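Local atomic coordinates of iron transport multicopper oxidase FET3 (Saccharomyces cerevisiae, PDB entry 1ZPU), a protein that oxidises Fe(2+) to Fe(3+) with molecular oxygen, using four copper ions, so that the ferric iron can enter the yeast cell through the permease FTR1. Residues Thr101-Ser106 / Val193-Phe198; His392-His397 / Leu439-Gln444; Trp459-His464 / Leu473-Val478. All coordinates share one frame; numbering follows the deposited sequence.

All three contacts are buried; none lies at the surface. In interaction 1 the segments meet across the first and second plastocyanin-like domains through apolar groups, W103 and the T101 methyl against V193 and V195. Interactions 2 and 3 lie within the third domain and are true strand pairings, where backbone hydrogen bonds do most of the holding. They share one sheet, strand 392-396 being the neighbour of strand 457-463, and their centres are about 12 Å apart. Copper ties the set together: interactions 2 and 3 both supply ligands to the type 1 ion and to one type 3 ion, while interactions 1 and 3 meet at the other type 3 ion through H105 and H464.

Interaction 1: Thr101-Ser106 / Val193-Phe198; sequences TYWYHS and VNVGGF. With CU1 (copper (I) ion), chain B.
W103 carries this contact, one face against V193 and V195 of the second plastocyanin-like domain. Its CB leaves the strand toward 193-198, and CG sits between the backbone N and the carbonyl carbon (chi1 62°), which brings that indole face up to the valines. On the five-membered part, CD1 lies 4.3 Å from V193 CG1, near the rim; NE1 is hydrogen-bonded elsewhere in the structure. On the six-membered part, CE3 touches V195 CG1 at 3.6 Å, and V195 CA stands 4.2 Å from the centroid of that ring, 20° off its normal: a CH-pi contact over the face. At the tip CH2 lies 4.1 Å from V195 CA, and on the other flank CZ2 comes within 3.8 Å of one type 3 copper. The opposite face is backed by H105, whose CD2 lies above the rim and whose NE2 binds that copper at 2.1 Å, together with H62 and H464. Beside the indole, T101 CG2 meets V193 CG2 at 3.8 Å. Round V195, N194 OD1 accepts from G196 N at 2.8 Å, an Asx turn. Putting an alanine at W103 would probably open a gap between V195 and H105 and leave the imidazole without its backing on one side. Between these segments the contact is thus apolar, a flat ring between valines and a metal-bound imidazole; the bonds of T101 OG1 to T237 and T101 O to R235 lie beside it.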
loop_
_atom_site.group_PDB
_atom_site.type_symbol
_atom_site.label_atom_id
_atom_site.label_comp_id
_atom_site.label_asym_id
_atom_site.label_seq_id
_atom_site.Cartn_x
_atom_site.Cartn_y
_atom_site.Cartn_z
ATOM N N THR A 101 10.909 -1.419 -8.182
ATOM C CA THR A 101 10.910 -1.256 -6.731
ATOM C C THR A 101 9.583 -1.634 -6.090
ATOM O O THR A 101 8.546 -1.039 -6.390
ATOM C CB THR A 101 11.329 0.180 -6.335
ATOM O OG1 THR A 101 12.488 0.559 -7.104
ATOM C CG2 THR A 101 11.647 0.252 -4.835
ATOM N N TYR A 102 9.623 -2.643 -5.219
ATOM C CA TYR A 102 8.427 -3.058 -4.487
ATOM C C TYR A 102 8.755 -3.220 -3.017
ATOM O O TYR A 102 9.882 -2.999 -2.599
ATOM C CB TYR A 102 7.842 -4.355 -5.077
ATOM C CG TYR A 102 7.558 -4.233 -6.548
ATOM C CD1 TYR A 102 8.581 -4.355 -7.482
ATOM C CD2 TYR A 102 6.285 -3.955 -7.002
ATOM C CE1 TYR A 102 8.344 -4.216 -8.812
ATOM C CE2 TYR A 102 6.030 -3.815 -8.345
ATOM C CZ TYR A 102 7.068 -3.940 -9.245
ATOM O OH TYR A 102 6.832 -3.799 -10.588
ATOM N N TRP A 103 7.756 -3.585 -2.229
ATOM C CA TRP A 103 7.969 -3.933 -0.837
ATOM C C TRP A 103 6.974 -4.982 -0.359
ATOM O O TRP A 103 5.969 -5.277 -1.019
ATOM C CB TRP A 103 7.928 -2.700 0.072
ATOM C CG TRP A 103 6.626 -1.924 0.102
ATOM C CD1 TRP A 103 6.006 -1.339 -0.954
ATOM C CD2 TRP A 103 5.838 -1.596 1.257
ATOM N NE1 TRP A 103 4.867 -0.706 -0.545
ATOM C CE2 TRP A 103 4.738 -0.842 0.809
ATOM C CE3 TRP A 103 5.950 -1.877 2.621
ATOM C CZ2 TRP A 103 3.752 -0.366 1.671
ATOM C CZ3 TRP A 103 4.973 -1.399 3.483
ATOM C CH2 TRP A 103 3.887 -0.653 3.006
ATOM N N TYR A 104 7.276 -5.561 0.793
ATOM C CA TYR A 104 6.392 -6.516 1.396
ATOM C C TYR A 104 6.032 -6.056 2.797
ATOM O O TYR A 104 6.850 -5.465 3.497
ATOM C CB TYR A 104 7.064 -7.881 1.421
ATOM C CG TYR A 104 8.220 -8.014 2.378
ATOM C CD1 TYR A 104 8.012 -8.439 3.684
ATOM C CD2 TYR A 104 9.528 -7.753 1.968
ATOM C CE1 TYR A 104 9.068 -8.584 4.561
ATOM C CE2 TYR A 104 10.601 -7.894 2.846
ATOM C CZ TYR A 104 10.362 -8.312 4.144
ATOM O OH TYR A 104 11.408 -8.475 5.031
ATOM N N HIS A 105 4.799 -6.316 3.202
ATOM C CA HIS A 105 4.349 -5.981 4.544
ATOM C C HIS A 105 3.302 -6.969 5.011
ATOM O O HIS A 105 2.644 -7.612 4.193
ATOM C CB HIS A 105 3.777 -4.554 4.597
ATOM C CG HIS A 105 2.643 -4.300 3.647
ATOM N ND1 HIS A 105 1.333 -4.623 3.940
ATOM C CD2 HIS A 105 2.620 -3.728 2.418
ATOM C CE1 HIS A 105 0.559 -4.276 2.924
ATOM N NE2 HIS A 105 1.315 -3.730 1.990
ATOM N N SER A 106 3.156 -7.094 6.324
ATOM C CA SER A 106 2.058 -7.852 6.899
ATOM C C SER A 106 0.754 -7.231 6.451
ATOM O O SER A 106 0.651 -6.013 6.343
ATOM C CB SER A 106 2.144 -7.815 8.423
ATOM O OG SER A 106 0.959 -8.299 9.025
ATOM N N VAL A 193 11.053 4.890 -0.808
ATOM C CA VAL A 193 9.824 4.146 -0.542
ATOM C C VAL A 193 9.174 4.648 0.727
ATOM O O VAL A 193 9.829 4.711 1.777
ATOM C CB VAL A 193 10.099 2.633 -0.360
ATOM C CG1 VAL A 193 8.797 1.873 -0.208
ATOM C CG2 VAL A 193 10.911 2.063 -1.527
ATOM N N ASN A 194 7.894 5.001 0.657
ATOM C CA ASN A 194 7.176 5.273 1.898
ATOM C C ASN A 194 6.502 4.016 2.488
ATOM O O ASN A 194 5.403 3.634 2.076
ATOM C CB ASN A 194 6.202 6.430 1.748
ATOM C CG ASN A 194 5.594 6.807 3.058
ATOM O OD1 ASN A 194 5.688 6.033 4.029
ATOM N ND2 ASN A 194 4.973 7.977 3.123
ATOM N N VAL A 195 7.181 3.369 3.435
ATOM C CA VAL A 195 6.675 2.136 4.052
ATOM C C VAL A 195 5.882 2.441 5.325
ATOM O O VAL A 195 5.777 1.612 6.221
ATOM C CB VAL A 195 7.834 1.195 4.371
ATOM C CG1 VAL A 195 8.463 0.656 3.066
ATOM C CG2 VAL A 195 8.868 1.935 5.184
ATOM N N GLY A 196 5.344 3.652 5.413
ATOM C CA GLY A 196 4.603 4.077 6.589
ATOM C C GLY A 196 3.194 3.512 6.588
ATOM O O GLY A 196 2.742 2.908 5.604
ATOM N N GLY A 197 2.501 3.699 7.706
ATOM C CA GLY A 197 1.155 3.176 7.857
ATOM C C GLY A 197 0.100 4.263 7.754
ATOM O O GLY A 197 -1.093 3.984 7.642
ATOM N N PHE A 198 0.525 5.510 7.787
ATOM C CA PHE A 198 -0.430 6.597 7.894
ATOM C C PHE A 198 -0.042 7.774 7.009
ATOM O O PHE A 198 -0.635 8.008 5.977
ATOM C CB PHE A 198 -0.561 7.015 9.379
ATOM C CG PHE A 198 -1.489 8.174 9.638
ATOM C CD1 PHE A 198 -2.495 8.527 8.744
ATOM C CD2 PHE A 198 -1.387 8.883 10.830
ATOM C CE1 PHE A 198 -3.369 9.594 9.025
ATOM C CE2 PHE A 198 -2.259 9.962 11.112
ATOM C CZ PHE A 198 -3.240 10.306 10.207
HETATM CU CU CU1 B . 0.890 -2.497 0.387
#

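Interaction 2: His392-His397 / Leu439-Gln444; sequences HPFHLH and LYVRPQ. With CU1 (copper (I) ion), chain C; CU1 (copper (I) ion), chain D; CU1 (copper (I) ion), chain E.
F394 turns the edge of its ring to V441: CE1 is the atom nearest V441 CG2, at 3.4 Å, and the methyl lies near the ring plane, so V441 meets the rim and not a face. H392, F394, L439 and V441 project from the same side of this antiparallel pair. H392 and F394 both hold CG anti to their carbonyl carbon (chi1 -50° and -69°), which brings both side chains up on the same face of the pair, toward V441; of the H392 side chain, CB is the atom that nears V441 CG2, at 4.2 Å. The imidazole itself turns to the type 1 copper, bound through ND1 at 2.1 Å, with NE2 held by D388. P393 and Y440 face the other way, as a non-hydrogen-bonded pair, and the tyrosine ring leads off from the strand, leaving CB 3.4 Å from H392 O. That oxygen also takes the bond from V441 N (2.9 Å), while F394 and L439 exchange two backbone bonds. Further along the H-x-x-H-x-H sequence of multicopper oxidases, H395 NE2 binds the type 2 copper and H397 NE2 a type 3 copper; the type 2 ion stands over the centre of the H397 ring face, 3.4 Å above its plane. In the sheet, strand 438-441 is outermost and 392-396 lies next to 457-463, whose C463 touches both P393 and F394; L439 and V441 pack on strand 446-452 of the facing sheet.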
loop_
_atom_site.group_PDB
_atom_site.type_symbol
_atom_site.label_atom_id
_atom_site.label_comp_id
_atom_site.label_asym_id
_atom_site.label_seq_id
_atom_site.Cartn_x
_atom_site.Cartn_y
_atom_site.Cartn_z
ATOM N N HIS A 392 -6.413 10.496 0.885
ATOM C CA HIS A 392 -6.291 9.053 1.029
ATOM C C HIS A 392 -5.526 8.477 -0.143
ATOM O O HIS A 392 -5.828 8.782 -1.310
ATOM C CB HIS A 392 -7.651 8.392 1.062
ATOM C CG HIS A 392 -8.599 9.010 2.028
ATOM N ND1 HIS A 392 -8.879 8.452 3.254
ATOM C CD2 HIS A 392 -9.338 10.139 1.950
ATOM C CE1 HIS A 392 -9.751 9.210 3.890
ATOM N NE2 HIS A 392 -10.049 10.238 3.119
ATOM N N PRO A 393 -4.535 7.629 0.147
ATOM C CA PRO A 393 -3.865 6.904 -0.907
ATOM C C PRO A 393 -4.522 5.526 -1.114
ATOM O O PRO A 393 -4.386 4.635 -0.287
ATOM C CB PRO A 393 -2.448 6.778 -0.366
ATOM C CG PRO A 393 -2.604 6.808 1.131
ATOM C CD PRO A 393 -3.980 7.299 1.466
ATOM N N PHE A 394 -5.252 5.366 -2.201
ATOM C CA PHE A 394 -5.868 4.095 -2.498
ATOM C C PHE A 394 -4.952 3.247 -3.338
ATOM O O PHE A 394 -4.244 3.750 -4.211
ATOM C CB PHE A 394 -7.225 4.273 -3.174
ATOM C CG PHE A 394 -8.265 4.832 -2.262
ATOM C CD1 PHE A 394 -8.494 6.198 -2.202
ATOM C CD2 PHE A 394 -8.988 3.995 -1.419
ATOM C CE1 PHE A 394 -9.439 6.720 -1.330
ATOM C CE2 PHE A 394 -9.944 4.523 -0.547
ATOM C CZ PHE A 394 -10.169 5.888 -0.515
ATOM N N HIS A 395 -4.969 1.951 -3.051
ATOM C CA HIS A 395 -4.098 1.020 -3.704
ATOM C C HIS A 395 -4.910 -0.155 -4.244
ATOM O O HIS A 395 -5.905 -0.579 -3.624
ATOM C CB HIS A 395 -2.990 0.584 -2.749
ATOM C CG HIS A 395 -2.314 -0.689 -3.150
ATOM N ND1 HIS A 395 -1.566 -0.804 -4.303
ATOM C CD2 HIS A 395 -2.307 -1.911 -2.571
ATOM C CE1 HIS A 395 -1.117 -2.038 -4.406
ATOM N NE2 HIS A 395 -1.551 -2.730 -3.368
ATOM N N LEU A 396 -4.487 -0.656 -5.411
ATOM C CA LEU A 396 -5.169 -1.741 -6.093
ATOM C C LEU A 396 -4.256 -2.934 -6.266
ATOM O O LEU A 396 -3.205 -2.824 -6.897
ATOM C CB LEU A 396 -5.674 -1.275 -7.459
ATOM C CG LEU A 396 -6.357 -2.290 -8.394
ATOM C CD1 LEU A 396 -7.708 -2.798 -7.855
ATOM C CD2 LEU A 396 -6.517 -1.677 -9.789
ATOM N N HIS A 397 -4.656 -4.078 -5.713
ATOM C CA HIS A 397 -3.889 -5.317 -5.858
ATOM C C HIS A 397 -4.006 -5.845 -7.287
ATOM O O HIS A 397 -5.006 -5.586 -7.964
ATOM C CB HIS A 397 -4.396 -6.376 -4.898
ATOM C CG HIS A 397 -4.025 -6.137 -3.470
ATOM N ND1 HIS A 397 -3.401 -7.092 -2.699
ATOM C CD2 HIS A 397 -4.205 -5.062 -2.665
ATOM C CE1 HIS A 397 -3.212 -6.614 -1.483
ATOM N NE2 HIS A 397 -3.689 -5.383 -1.436
ATOM N N LEU A 439 -2.413 5.637 -5.464
ATOM C CA LEU A 439 -2.785 6.967 -5.917
ATOM C C LEU A 439 -3.632 7.639 -4.854
ATOM O O LEU A 439 -4.514 7.015 -4.304
ATOM C CB LEU A 439 -3.596 6.857 -7.212
ATOM C CG LEU A 439 -4.113 8.134 -7.875
ATOM C CD1 LEU A 439 -3.041 8.781 -8.765
ATOM C CD2 LEU A 439 -5.393 7.857 -8.661
ATOM N N TYR A 440 -3.369 8.913 -4.576
ATOM C CA TYR A 440 -4.160 9.662 -3.612
ATOM C C TYR A 440 -5.288 10.483 -4.257
ATOM O O TYR A 440 -5.106 11.059 -5.330
ATOM C CB TYR A 440 -3.265 10.567 -2.739
ATOM C CG TYR A 440 -2.562 11.738 -3.431
ATOM C CD1 TYR A 440 -3.245 12.916 -3.718
ATOM C CD2 TYR A 440 -1.215 11.677 -3.753
ATOM C CE1 TYR A 440 -2.610 13.993 -4.337
ATOM C CE2 TYR A 440 -0.568 12.736 -4.349
ATOM C CZ TYR A 440 -1.270 13.898 -4.648
ATOM O OH TYR A 440 -0.644 14.977 -5.249
ATOM N N VAL A 441 -6.451 10.511 -3.602
ATOM C CA VAL A 441 -7.445 11.559 -3.826
ATOM C C VAL A 441 -7.127 12.728 -2.930
ATOM O O VAL A 441 -6.735 12.542 -1.767
ATOM C CB VAL A 441 -8.867 11.188 -3.387
ATOM C CG1 VAL A 441 -9.832 11.259 -4.555
ATOM C CG2 VAL A 441 -8.910 9.876 -2.619
ATOM N N ARG A 442 -7.342 13.929 -3.453
ATOM C CA ARG A 442 -7.188 15.127 -2.662
ATOM C C ARG A 442 -8.431 15.328 -1.794
ATOM O O ARG A 442 -9.477 14.721 -2.052
ATOM C CB ARG A 442 -6.889 16.329 -3.568
ATOM C CG ARG A 442 -5.484 16.273 -4.160
ATOM C CD ARG A 442 -5.210 17.392 -5.142
ATOM N NE ARG A 442 -3.883 17.258 -5.746
ATOM C CZ ARG A 442 -3.649 16.944 -7.021
ATOM N NH1 ARG A 442 -4.648 16.729 -7.867
ATOM N NH2 ARG A 442 -2.398 16.844 -7.452
ATOM N N PRO A 443 -8.312 16.143 -0.730
ATOM C CA PRO A 443 -9.463 16.459 0.116
ATOM C C PRO A 443 -10.717 16.845 -0.668
ATOM O O PRO A 443 -10.679 17.747 -1.519
ATOM C CB PRO A 443 -8.964 17.647 0.937
ATOM C CG PRO A 443 -7.521 17.361 1.094
ATOM C CD PRO A 443 -7.089 16.799 -0.228
ATOM N N GLN A 444 -11.806 16.138 -0.381
ATOM C CA GLN A 444 -13.124 16.415 -0.944
ATOM C C GLN A 444 -13.151 16.367 -2.476
ATOM O O GLN A 444 -14.026 16.954 -3.107
ATOM C CB GLN A 444 -13.658 17.754 -0.429
ATOM C CG GLN A 444 -13.676 17.902 1.092
ATOM C CD GLN A 444 -14.700 18.934 1.571
ATOM O OE1 GLN A 444 -15.626 18.601 2.318
ATOM N NE2 GLN A 444 -14.549 20.182 1.126
HETATM CU CU CU1 C . -0.655 -4.489 -2.813
HETATM CU CU CU1 D . -7.837 6.793 3.927
HETATM CU CU CU1 E . -3.839 -4.432 0.472
#

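Interaction 3: Trp459-His464 / Leu473-Val478; sequences WFFHCH and LGLVLV. With CU1 (copper (I) ion), chain E; CU1 (copper (I) ion), chain D; CU1 (copper (I) ion), chain B.
With CG anti to its backbone N (chi1 179°), F461 lies alongside L475, whose CG takes the position between N and carbonyl carbon (chi1 58°); the two side chains point the same way, and L475 CD1 reaches F461 CB at 3.6 Å. They belong to an antiparallel strand pair of the third cupredoxin domain, a beta-sandwich, and the first strand carries at its end the H-C-H sequence that links the type 1 copper to the trinuclear cluster. Five backbone bonds knit the pair: two between W459 and L477, two between F461 and L475, and one from C463 N to L473 O at 3.2 Å. The F461 N bond to L475 O is nearly straight (174°), and the same oxygen meets the edge of the F460 ring, in its plane, at CD1. On that side G474 lies opposite H462; a CB on the glycine would run into the F460 ring. H462 sends ND1 to C463 O at 2.6 Å, with the oxygen in the imidazole plane but the nitrogen above the carbonyl plane, which fixes the rotation of the ring that binds one type 3 copper through NE2. H464 NE2 binds the other, alongside H62 and H105. Between these histidines C463 turns away from both, toward the type 1 site, its SG 2.2 Å from the copper that H392 and H468 also hold. L473 stands where plastocyanin carries its axial methionine, and it offers the metal no ligand: CD1 rests 3.5 Å from C463 CB and 3.8 Å from the type 1 copper.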
loop_
_atom_site.group_PDB
_atom_site.type_symbol
_atom_site.label_atom_id
_atom_site.label_comp_id
_atom_site.label_asym_id
_atom_site.label_seq_id
_atom_site.Cartn_x
_atom_site.Cartn_y
_atom_site.Cartn_z
ATOM N N TRP A 459 -8.815 -9.412 -5.914
ATOM C CA TRP A 459 -7.984 -8.239 -5.662
ATOM C C TRP A 459 -8.625 -7.196 -4.744
ATOM O O TRP A 459 -9.739 -6.749 -4.993
ATOM C CB TRP A 459 -7.582 -7.576 -6.980
ATOM C CG TRP A 459 -7.020 -8.490 -8.032
ATOM C CD1 TRP A 459 -7.532 -8.701 -9.273
ATOM C CD2 TRP A 459 -5.845 -9.309 -7.947
ATOM N NE1 TRP A 459 -6.760 -9.590 -9.963
ATOM C CE2 TRP A 459 -5.714 -9.977 -9.175
ATOM C CE3 TRP A 459 -4.898 -9.550 -6.946
ATOM C CZ2 TRP A 459 -4.672 -10.867 -9.436
ATOM C CZ3 TRP A 459 -3.856 -10.429 -7.212
ATOM C CH2 TRP A 459 -3.754 -11.073 -8.442
ATOM N N PHE A 460 -7.887 -6.798 -3.707
ATOM C CA PHE A 460 -8.343 -5.823 -2.727
ATOM C C PHE A 460 -8.144 -4.417 -3.280
ATOM O O PHE A 460 -7.078 -4.090 -3.801
ATOM C CB PHE A 460 -7.563 -6.008 -1.412
ATOM C CG PHE A 460 -8.352 -5.717 -0.157
ATOM C CD1 PHE A 460 -9.708 -5.399 -0.203
ATOM C CD2 PHE A 460 -7.735 -5.798 1.090
ATOM C CE1 PHE A 460 -10.427 -5.141 0.984
ATOM C CE2 PHE A 460 -8.456 -5.555 2.288
ATOM C CZ PHE A 460 -9.793 -5.221 2.227
ATOM N N PHE A 461 -9.185 -3.598 -3.193
ATOM C CA PHE A 461 -9.051 -2.173 -3.483
ATOM C C PHE A 461 -9.388 -1.367 -2.236
ATOM O O PHE A 461 -10.542 -1.360 -1.798
ATOM C CB PHE A 461 -9.938 -1.742 -4.648
ATOM C CG PHE A 461 -9.846 -0.283 -4.954
ATOM C CD1 PHE A 461 -8.756 0.224 -5.648
ATOM C CD2 PHE A 461 -10.839 0.594 -4.524
ATOM C CE1 PHE A 461 -8.663 1.576 -5.926
ATOM C CE2 PHE A 461 -10.749 1.959 -4.790
ATOM C CZ PHE A 461 -9.654 2.446 -5.497
ATOM N N HIS A 462 -8.388 -0.696 -1.669
ATOM C CA HIS A 462 -8.559 -0.042 -0.379
ATOM C C HIS A 462 -7.632 1.128 -0.170
ATOM O O HIS A 462 -6.648 1.297 -0.895
ATOM C CB HIS A 462 -8.303 -1.036 0.747
ATOM C CG HIS A 462 -6.889 -1.515 0.807
ATOM N ND1 HIS A 462 -5.923 -0.892 1.568
ATOM C CD2 HIS A 462 -6.275 -2.552 0.192
ATOM C CE1 HIS A 462 -4.771 -1.520 1.412
ATOM N NE2 HIS A 462 -4.956 -2.528 0.579
ATOM N N CYS A 463 -7.935 1.904 0.861
ATOM C CA CYS A 463 -7.029 2.916 1.359
ATOM C C CYS A 463 -5.882 2.254 2.119
ATOM O O CYS A 463 -6.082 1.352 2.938
ATOM C CB CYS A 463 -7.779 3.877 2.262
ATOM S SG CYS A 463 -6.762 5.221 2.841
ATOM N N HIS A 464 -4.670 2.701 1.840
ATOM C CA HIS A 464 -3.489 2.115 2.445
ATOM C C HIS A 464 -3.117 2.744 3.794
ATOM O O HIS A 464 -2.095 2.399 4.377
ATOM C CB HIS A 464 -2.320 2.166 1.481
ATOM C CG HIS A 464 -1.413 0.989 1.600
ATOM N ND1 HIS A 464 -0.571 0.805 2.677
ATOM C CD2 HIS A 464 -1.234 -0.084 0.792
ATOM C CE1 HIS A 464 0.094 -0.328 2.520
ATOM N NE2 HIS A 464 -0.285 -0.884 1.381
ATOM N N LEU A 473 -12.291 0.639 4.954
ATOM C CA LEU A 473 -12.303 1.337 3.668
ATOM C C LEU A 473 -11.720 0.441 2.599
ATOM O O LEU A 473 -10.601 0.673 2.138
ATOM C CB LEU A 473 -11.471 2.617 3.723
ATOM C CG LEU A 473 -12.083 3.908 3.159
ATOM C CD1 LEU A 473 -11.022 4.962 2.872
ATOM C CD2 LEU A 473 -12.984 3.699 1.941
ATOM N N GLY A 474 -12.471 -0.579 2.198
ATOM C CA GLY A 474 -12.006 -1.510 1.178
ATOM C C GLY A 474 -13.116 -2.242 0.463
ATOM O O GLY A 474 -14.219 -2.384 0.990
ATOM N N LEU A 475 -12.816 -2.698 -0.747
ATOM C CA LEU A 475 -13.750 -3.485 -1.545
ATOM C C LEU A 475 -13.007 -4.571 -2.312
ATOM O O LEU A 475 -11.795 -4.473 -2.510
ATOM C CB LEU A 475 -14.560 -2.606 -2.495
ATOM C CG LEU A 475 -13.879 -1.726 -3.531
ATOM C CD1 LEU A 475 -13.418 -2.548 -4.699
ATOM C CD2 LEU A 475 -14.902 -0.731 -3.995
ATOM N N VAL A 476 -13.734 -5.598 -2.743
ATOM C CA VAL A 476 -13.111 -6.781 -3.319
ATOM C C VAL A 476 -13.476 -6.966 -4.792
ATOM O O VAL A 476 -14.656 -6.966 -5.163
ATOM C CB VAL A 476 -13.481 -8.049 -2.518
ATOM C CG1 VAL A 476 -12.837 -9.284 -3.129
ATOM C CG2 VAL A 476 -13.087 -7.896 -1.065
ATOM N N LEU A 477 -12.453 -7.124 -5.625
ATOM C CA LEU A 477 -12.633 -7.374 -7.051
ATOM C C LEU A 477 -12.342 -8.832 -7.396
ATOM O O LEU A 477 -11.248 -9.321 -7.144
ATOM C CB LEU A 477 -11.716 -6.463 -7.864
ATOM C CG LEU A 477 -11.948 -4.957 -7.745
ATOM C CD1 LEU A 477 -11.006 -4.230 -8.665
ATOM C CD2 LEU A 477 -13.382 -4.560 -8.070
ATOM N N VAL A 478 -13.317 -9.523 -7.967
ATOM C CA VAL A 478 -13.108 -10.889 -8.420
ATOM C C VAL A 478 -13.030 -10.865 -9.945
ATOM O O VAL A 478 -14.038 -10.656 -10.633
ATOM C CB VAL A 478 -14.240 -11.829 -7.930
ATOM C CG1 VAL A 478 -14.033 -13.239 -8.440
ATOM C CG2 VAL A 478 -14.299 -11.833 -6.426
HETATM CU CU CU1 E . -3.839 -4.432 0.472
HETATM CU CU CU1 D . -7.837 6.793 3.927
HETATM CU CU CU1 B . 0.890 -2.497 0.387
#